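Local coordinates for two-domain protein containing predicted PHP-like metal-dependent phosphoesterase (Bacteroides vulgatus ATCC 8482, PDB 3E38) that binds three zinc ions in a PHP-like domain and is probably a metal-dependent phosphoesterase, perhaps acting as a 5'-3' exonuclease on nucleic acids, at residues I195-P198 / I199-Y203; E153-A156 / L157-G161; P138-D141 / S142-P145. All blocks are in the same frame, centred on the assembly; numbering follows the deposited sequence.

Interaction 1: I195-P198 / I199-Y203; sequences IHQP and IQTDY. With ZN (zinc ion), chain J.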
loop_
_atom_site.group_PDB
_atom_site.type_symbol
_atom_site.label_atom_id
_atom_site.label_comp_id
_atom_site.label_asym_id
_atom_site.label_seq_id
_atom_site.Cartn_x
_atom_site.Cartn_y
_atom_site.Cartn_z
ATOM N N ILE B 195 -13.066 -17.931 7.607
ATOM C CA ILE B 195 -12.793 -16.697 8.373
ATOM C C ILE B 195 -13.462 -16.632 9.733
ATOM O O ILE B 195 -14.632 -16.905 9.847
ATOM C CB ILE B 195 -13.116 -15.413 7.523
ATOM C CG1 ILE B 195 -12.542 -14.179 8.211
ATOM C CG2 ILE B 195 -14.609 -15.323 7.149
ATOM C CD1 ILE B 195 -10.987 -14.098 8.068
ATOM N N HIS B 196 -12.652 -16.309 10.756
ATOM C CA HIS B 196 -13.111 -16.057 12.156
ATOM C C HIS B 196 -12.883 -14.609 12.529
ATOM O O HIS B 196 -13.734 -13.946 13.109
ATOM C CB HIS B 196 -12.425 -16.954 13.186
ATOM C CG HIS B 196 -12.732 -18.421 13.037
ATOM N ND1 HIS B 196 -12.372 -19.144 11.917
ATOM C CD2 HIS B 196 -13.330 -19.304 13.875
ATOM C CE1 HIS B 196 -12.748 -20.408 12.062
ATOM N NE2 HIS B 196 -13.314 -20.538 13.251
ATOM N N GLN B 197 -11.717 -14.107 12.149
ATOM C CA GLN B 197 -11.326 -12.737 12.446
ATOM C C GLN B 197 -11.998 -11.785 11.482
ATOM O O GLN B 197 -12.660 -12.221 10.570
ATOM C CB GLN B 197 -9.817 -12.579 12.254
ATOM C CG GLN B 197 -8.949 -13.362 13.182
ATOM C CD GLN B 197 -8.869 -12.761 14.575
ATOM O OE1 GLN B 197 -9.341 -11.647 14.827
ATOM N NE2 GLN B 197 -8.272 -13.507 15.492
ATOM N N PRO B 198 -11.882 -10.477 11.712
ATOM C CA PRO B 198 -12.267 -9.596 10.596
ATOM C C PRO B 198 -11.417 -9.984 9.357
ATOM O O PRO B 198 -10.299 -10.506 9.494
ATOM C CB PRO B 198 -11.953 -8.177 11.135
ATOM C CG PRO B 198 -12.125 -8.336 12.661
ATOM C CD PRO B 198 -11.560 -9.733 12.937
ATOM N N ILE B 199 -11.987 -9.842 8.160
ATOM C CA ILE B 199 -11.312 -10.307 6.947
ATOM C C ILE B 199 -9.945 -9.611 6.782
ATOM O O ILE B 199 -8.949 -10.232 6.435
ATOM C CB ILE B 199 -12.223 -10.152 5.669
ATOM C CG1 ILE B 199 -11.726 -11.018 4.514
ATOM C CG2 ILE B 199 -12.374 -8.669 5.250
ATOM C CD1 ILE B 199 -11.873 -12.592 4.730
ATOM N N GLN B 200 -9.891 -8.326 7.107
ATOM C CA GLN B 200 -8.683 -7.544 6.887
ATOM C C GLN B 200 -7.550 -7.999 7.799
ATOM O O GLN B 200 -6.407 -7.737 7.545
ATOM C CB GLN B 200 -8.919 -6.045 7.111
ATOM C CG GLN B 200 -10.095 -5.393 6.320
ATOM C CD GLN B 200 -11.358 -5.242 7.128
ATOM O OE1 GLN B 200 -11.674 -6.100 7.932
ATOM N NE2 GLN B 200 -12.088 -4.105 6.940
ATOM N N THR B 201 -7.900 -8.666 8.881
ATOM C CA THR B 201 -6.944 -9.105 9.891
ATOM C C THR B 201 -6.113 -10.288 9.385
ATOM O O THR B 201 -4.940 -10.455 9.779
ATOM C CB THR B 201 -7.639 -9.495 11.212
ATOM O OG1 THR B 201 -8.103 -8.306 11.885
ATOM C CG2 THR B 201 -6.696 -10.228 12.114
ATOM N N ASP B 202 -6.703 -11.062 8.478
ATOM C CA ASP B 202 -6.037 -12.282 7.948
ATOM C C ASP B 202 -5.560 -12.215 6.514
ATOM O O ASP B 202 -4.983 -13.161 6.014
ATOM C CB ASP B 202 -6.961 -13.507 8.060
ATOM C CG ASP B 202 -7.072 -14.028 9.489
ATOM O OD1 ASP B 202 -6.496 -13.404 10.422
ATOM O OD2 ASP B 202 -7.748 -15.046 9.682
ATOM N N TYR B 203 -5.861 -11.124 5.829
ATOM C CA TYR B 203 -5.403 -10.977 4.439
ATOM C C TYR B 203 -4.857 -9.593 4.301
ATOM O O TYR B 203 -5.475 -8.623 4.699
ATOM C CB TYR B 203 -6.503 -11.301 3.375
ATOM C CG TYR B 203 -6.974 -12.767 3.405
ATOM C CD1 TYR B 203 -6.321 -13.761 2.712
ATOM C CD2 TYR B 203 -8.079 -13.125 4.140
ATOM C CE1 TYR B 203 -6.754 -15.117 2.778
ATOM C CE2 TYR B 203 -8.536 -14.412 4.197
ATOM C CZ TYR B 203 -7.876 -15.423 3.509
ATOM O OH TYR B 203 -8.384 -16.707 3.633
HETATM ZN ZN ZN J . -14.182 -22.235 14.142
HETATM O O HOH W 1 -9.816 -15.955 10.932
#
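Ile195 and Ile199 meet through their delta methyls, CD1 of Ile195 lying 3.8 Å from CD1 of Ile199, and the two side chains cross at about a right angle. In both residues the CG1 branch is carried anti to the backbone N (chi1 -167° in Ile195 and -162° in Ile199), and chi2 near +70° then brings the two CD1 methyls together. The carboxylate of Asp202 comes up to the Ile195 methyl, with OD2 3.7 Å from CD1 of Ile195, while OD1 rests 3.7 Å from CG of Gln197. Gln197 stands roughly perpendicular to Asp202, and its CB and CG also brush the methyl CG2 of Thr201. A water donates to OD2 of Asp202 at 2.6 Å and accepts from the backbone N of His196, linking the carboxylate to the backbone of a zinc ligand. Here a loop that leaves strand 188-192 of the PHP-like domain enters the short, weakly bonded helix 199-202, and it carries a metal site on the way: NE2 of His196 binds zinc at 2.1 Å, with Asp31 and His56 completing the protein ligands. The side chain of His196 leaves the backbone away from 199-203, and its ring stacks on that of His26, a ligand of another zinc. Pro198 directly precedes the helix, and its O accepts from N of Thr201 at 3.1 Å, the donor standing well above the carbonyl plane. The pyrrolidine ring of Pro198 and the side chain of Thr201 lie side by side and point the same way, with CD of Pro198 3.9 Å from OG1 of Thr201. That hydroxyl is hydrogen-bonded to NE2 of Gln200 of the second subunit, where Pro198 also packs on its own counterpart.

Interaction 2: E153-A156 / L157-G161; sequences EHTA and LYQEG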
loop_
_atom_site.group_PDB
_atom_site.type_symbol
_atom_site.label_atom_id
_atom_site.label_comp_id
_atom_site.label_asym_id
_atom_site.label_seq_id
_atom_site.Cartn_x
_atom_site.Cartn_y
_atom_site.Cartn_z
ATOM N N GLU B 153 -14.071 -43.878 7.376
ATOM C CA GLU B 153 -15.311 -43.118 7.608
ATOM C C GLU B 153 -15.592 -42.174 6.473
ATOM O O GLU B 153 -16.729 -41.823 6.200
ATOM C CB GLU B 153 -15.240 -42.252 8.864
ATOM C CG GLU B 153 -15.265 -43.016 10.156
ATOM C CD GLU B 153 -13.895 -43.435 10.639
ATOM O OE1 GLU B 153 -12.945 -43.553 9.838
ATOM O OE2 GLU B 153 -13.782 -43.640 11.853
ATOM N N HIS B 154 -14.531 -41.703 5.855
ATOM C CA HIS B 154 -14.701 -40.801 4.740
ATOM C C HIS B 154 -15.227 -41.673 3.597
ATOM O O HIS B 154 -16.041 -41.271 2.786
ATOM C CB HIS B 154 -13.399 -40.026 4.436
ATOM C CG HIS B 154 -12.860 -39.289 5.633
ATOM N ND1 HIS B 154 -11.679 -39.642 6.257
ATOM C CD2 HIS B 154 -13.378 -38.255 6.354
ATOM C CE1 HIS B 154 -11.489 -38.856 7.303
ATOM N NE2 HIS B 154 -12.509 -38.014 7.392
ATOM N N THR B 155 -14.808 -42.912 3.593
ATOM C CA THR B 155 -15.255 -43.826 2.558
ATOM C C THR B 155 -16.722 -44.101 2.737
ATOM O O THR B 155 -17.490 -44.175 1.776
ATOM C CB THR B 155 -14.483 -45.155 2.591
ATOM O OG1 THR B 155 -13.247 -44.978 1.903
ATOM C CG2 THR B 155 -15.265 -46.221 1.897
ATOM N N ALA B 156 -17.097 -44.264 3.992
ATOM C CA ALA B 156 -18.481 -44.559 4.326
ATOM C C ALA B 156 -19.319 -43.370 3.931
ATOM O O ALA B 156 -20.232 -43.460 3.134
ATOM C CB ALA B 156 -18.642 -44.860 5.821
ATOM N N LEU B 157 -18.975 -42.250 4.515
ATOM C CA LEU B 157 -19.689 -40.992 4.254
ATOM C C LEU B 157 -19.861 -40.773 2.757
ATOM O O LEU B 157 -20.918 -40.380 2.288
ATOM C CB LEU B 157 -18.951 -39.802 4.879
ATOM C CG LEU B 157 -19.177 -39.559 6.368
ATOM C CD1 LEU B 157 -18.014 -38.814 6.979
ATOM C CD2 LEU B 157 -20.494 -38.792 6.557
ATOM N N TYR B 158 -18.812 -41.063 2.013
ATOM C CA TYR B 158 -18.815 -40.838 0.556
ATOM C C TYR B 158 -19.747 -41.780 -0.160
ATOM O O TYR B 158 -20.325 -41.443 -1.181
ATOM C CB TYR B 158 -17.408 -40.984 -0.031
ATOM C CG TYR B 158 -17.318 -41.161 -1.544
ATOM C CD1 TYR B 158 -17.400 -40.067 -2.403
ATOM C CD2 TYR B 158 -17.049 -42.409 -2.105
ATOM C CE1 TYR B 158 -17.284 -40.208 -3.772
ATOM C CE2 TYR B 158 -16.936 -42.567 -3.496
ATOM C CZ TYR B 158 -17.047 -41.458 -4.317
ATOM O OH TYR B 158 -16.927 -41.584 -5.679
ATOM N N GLN B 159 -19.923 -42.961 0.393
ATOM C CA GLN B 159 -20.769 -43.958 -0.267
ATOM C C GLN B 159 -22.219 -43.764 0.125
ATOM O O GLN B 159 -23.111 -44.203 -0.576
ATOM C CB GLN B 159 -20.303 -45.375 0.045
ATOM C CG GLN B 159 -19.015 -45.726 -0.714
ATOM C CD GLN B 159 -18.405 -47.012 -0.241
ATOM O OE1 GLN B 159 -18.769 -47.508 0.827
ATOM N NE2 GLN B 159 -17.455 -47.560 -1.010
ATOM N N GLU B 160 -22.430 -43.060 1.227
ATOM C CA GLU B 160 -23.780 -42.812 1.747
ATOM C C GLU B 160 -24.370 -41.612 1.027
ATOM O O GLU B 160 -25.521 -41.276 1.207
ATOM C CB GLU B 160 -23.814 -42.423 3.247
ATOM C CG GLU B 160 -22.883 -43.081 4.245
ATOM C CD GLU B 160 -23.185 -44.519 4.469
ATOM O OE1 GLU B 160 -23.743 -45.138 3.541
ATOM O OE2 GLU B 160 -22.835 -45.037 5.557
ATOM N N GLY B 161 -23.549 -40.906 0.280
ATOM C CA GLY B 161 -24.025 -39.698 -0.398
ATOM C C GLY B 161 -23.897 -38.464 0.467
ATOM O O GLY B 161 -24.616 -37.462 0.286
#
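Leu157 folds back over the carbonyl of Glu153, one turn earlier in the helix, and this is the close-packed side of the contact. The N-H of Leu157 reaches O of Glu153 at 2.8 Å in a nearly straight bond (166° at the hydrogen), and CB, CG and CD1 of the leucine gather around the same oxygen, CG at 3.3 Å. With CG beside its own backbone N (chi1 -81°), the leucine keeps its branch against the preceding turn. The following N-H, from Tyr158, binds O of His154 at 2.9 Å in the same i to i+4 pattern of an alpha helix. The side chain of His154 leaves the helix away from 157-161; its ring stacks on Trp135, and NE2 is hydrogen-bonded to O of Pro100.

The other side is looser and faces solvent at Gln159 and Glu160. Thr155 and Gln159 run alongside each other and point the same way, the methyl CG2 of Thr155 lying 3.9 Å from NE2 of Gln159, a van der Waals touch between methyl and amide. The backbone bond from Gln159 N to O of Thr155 is weak, at 3.1 Å. OG1 of Thr155 is hydrogen-bonded to NE1 of Trp150. Gly161, with positive phi, takes the chain out of helical geometry.

Helix 152-159 is the crossover of the beta-alpha-beta unit that joins the parallel strands 132-135 and 165-170. Leu157 packs on Phe123 of helix 119-128 and on Phe103 of strand 102-106, which His154 also touches, while the hydroxyl of Tyr158 is hydrogen-bonded to O of Lys185 in helix 176-185.

Interaction 3: P138-D141 / S142-P145; sequences PGWD and SQQP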
loop_
_atom_site.group_PDB
_atom_site.type_symbol
_atom_site.label_atom_id
_atom_site.label_comp_id
_atom_site.label_asym_id
_atom_site.label_seq_id
_atom_site.Cartn_x
_atom_site.Cartn_y
_atom_site.Cartn_z
ATOM N N PRO B 138 -9.204 -31.159 5.238
ATOM C CA PRO B 138 -8.744 -32.506 5.530
ATOM C C PRO B 138 -7.343 -32.496 6.135
ATOM O O PRO B 138 -7.029 -33.246 7.054
ATOM C CB PRO B 138 -8.765 -33.195 4.142
ATOM C CG PRO B 138 -9.055 -32.082 3.111
ATOM C CD PRO B 138 -9.732 -31.003 3.871
ATOM N N GLY B 139 -6.556 -31.545 5.664
ATOM C CA GLY B 139 -5.143 -31.422 6.019
ATOM C C GLY B 139 -4.789 -30.674 7.290
ATOM O O GLY B 139 -3.638 -30.684 7.721
ATOM N N TRP B 140 -5.774 -30.039 7.897
ATOM C CA TRP B 140 -5.533 -29.267 9.131
ATOM C C TRP B 140 -4.718 -30.142 10.057
ATOM O O TRP B 140 -5.154 -31.241 10.435
ATOM C CB TRP B 140 -6.850 -28.916 9.766
ATOM C CG TRP B 140 -6.814 -28.037 10.972
ATOM C CD1 TRP B 140 -5.988 -26.965 11.206
ATOM C CD2 TRP B 140 -7.763 -28.054 12.043
ATOM N NE1 TRP B 140 -6.334 -26.352 12.396
ATOM C CE2 TRP B 140 -7.427 -26.994 12.921
ATOM C CE3 TRP B 140 -8.863 -28.877 12.355
ATOM C CZ2 TRP B 140 -8.150 -26.739 14.091
ATOM C CZ3 TRP B 140 -9.563 -28.634 13.516
ATOM C CH2 TRP B 140 -9.218 -27.560 14.367
ATOM N N ASP B 141 -3.556 -29.637 10.445
ATOM C CA ASP B 141 -2.565 -30.461 11.178
ATOM C C ASP B 141 -2.965 -30.754 12.598
ATOM O O ASP B 141 -2.379 -31.627 13.260
ATOM C CB ASP B 141 -1.127 -29.857 11.127
ATOM C CG ASP B 141 -1.033 -28.418 11.663
ATOM O OD1 ASP B 141 -1.970 -27.919 12.333
ATOM O OD2 ASP B 141 0.009 -27.778 11.368
ATOM N N SER B 142 -3.978 -30.037 13.046
ATOM C CA SER B 142 -4.458 -30.210 14.412
ATOM C C SER B 142 -5.119 -31.585 14.579
ATOM O O SER B 142 -5.087 -32.216 15.639
ATOM C CB SER B 142 -5.433 -29.105 14.798
ATOM O OG SER B 142 -5.958 -29.395 16.081
ATOM N N GLN B 143 -5.690 -32.052 13.487
ATOM C CA GLN B 143 -6.394 -33.329 13.476
ATOM C C GLN B 143 -5.626 -34.406 12.696
ATOM O O GLN B 143 -5.845 -35.598 12.897
ATOM C CB GLN B 143 -7.823 -33.138 12.958
ATOM C CG GLN B 143 -8.743 -32.460 13.975
ATOM C CD GLN B 143 -10.217 -32.621 13.637
ATOM O OE1 GLN B 143 -10.595 -32.683 12.475
ATOM N NE2 GLN B 143 -11.049 -32.693 14.653
ATOM N N GLN B 144 -4.757 -33.961 11.796
ATOM C CA GLN B 144 -3.866 -34.859 11.038
ATOM C C GLN B 144 -2.483 -34.213 10.997
ATOM O O GLN B 144 -2.086 -33.605 10.000
ATOM C CB GLN B 144 -4.386 -35.160 9.628
ATOM C CG GLN B 144 -5.785 -35.805 9.592
ATOM C CD GLN B 144 -6.080 -36.598 8.330
ATOM O OE1 GLN B 144 -5.718 -37.778 8.227
ATOM N NE2 GLN B 144 -6.773 -35.969 7.378
ATOM N N PRO B 145 -1.734 -34.339 12.098
ATOM C CA PRO B 145 -0.483 -33.603 12.166
ATOM C C PRO B 145 0.670 -34.105 11.330
ATOM O O PRO B 145 1.627 -33.371 11.165
ATOM C CB PRO B 145 -0.089 -33.716 13.648
ATOM C CG PRO B 145 -0.836 -34.831 14.191
ATOM C CD PRO B 145 -2.036 -35.047 13.351
#
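Ser142 sets its CB over the face of the Trp140 indole, a CH-pi contact 3.7 Å from the centroid of the six-membered ring and only 20° off the ring normal. The indole reaches this place because its CG is anti to the backbone N (chi1 -175°). Gln143 comes next, approaching the same ring obliquely with CG 3.9 Å from CE3 of Trp140, and its N donates to O of Trp140 at 3.2 Å, the i to i+3 bond of a beta turn. That oxygen also accepts an i to i+4 bond from N of Gln144, at 3.1 Å and in the carbonyl plane, whereas the Gln143 donor lies above that plane. Gln144 then extends its side chain back past the turn, where NE2 binds O of Pro138 at 2.8 Å, and OE1 accepts from N of Lys149 and NE1 of Trp151. Asp141 CA makes a CA-H...O contact with O of Gln144 at 3.4 Å. Pro145 lies against O of Asp141 and packs on Val294 of the third subunit. Replacing Trp140 by an alanine is likely to leave Ser142 CB and Gln143 CG without their aromatic surface and the zinc ligands His137 and His102 without the ring they meet. The turn belongs to the loop between strand 132-135 and helix 152-159, beside the zinc held by Glu93, His102 and His137.

The three contacts lie in the PHP-like domain and follow one another along the chain as interaction 3, interaction 2 and interaction 1. Interactions 2 and 3 share the connection from strand 132-135 to strand 165-170, interaction 2 in its helix and interaction 3 in the loop before it; their centres are about 19 Å apart. Interaction 1 follows strand 188-192, parallel neighbour of strand 165-170, its centre about 21 Å from that of interaction 3 and about 33 Å from that of interaction 2. Segment 195-203 contributes a zinc ligand and 138-145 lies against two others, His102 and His137; the helix is farther off. The two loops also meet different subunits, the second at 195-203 and the third at 138-145.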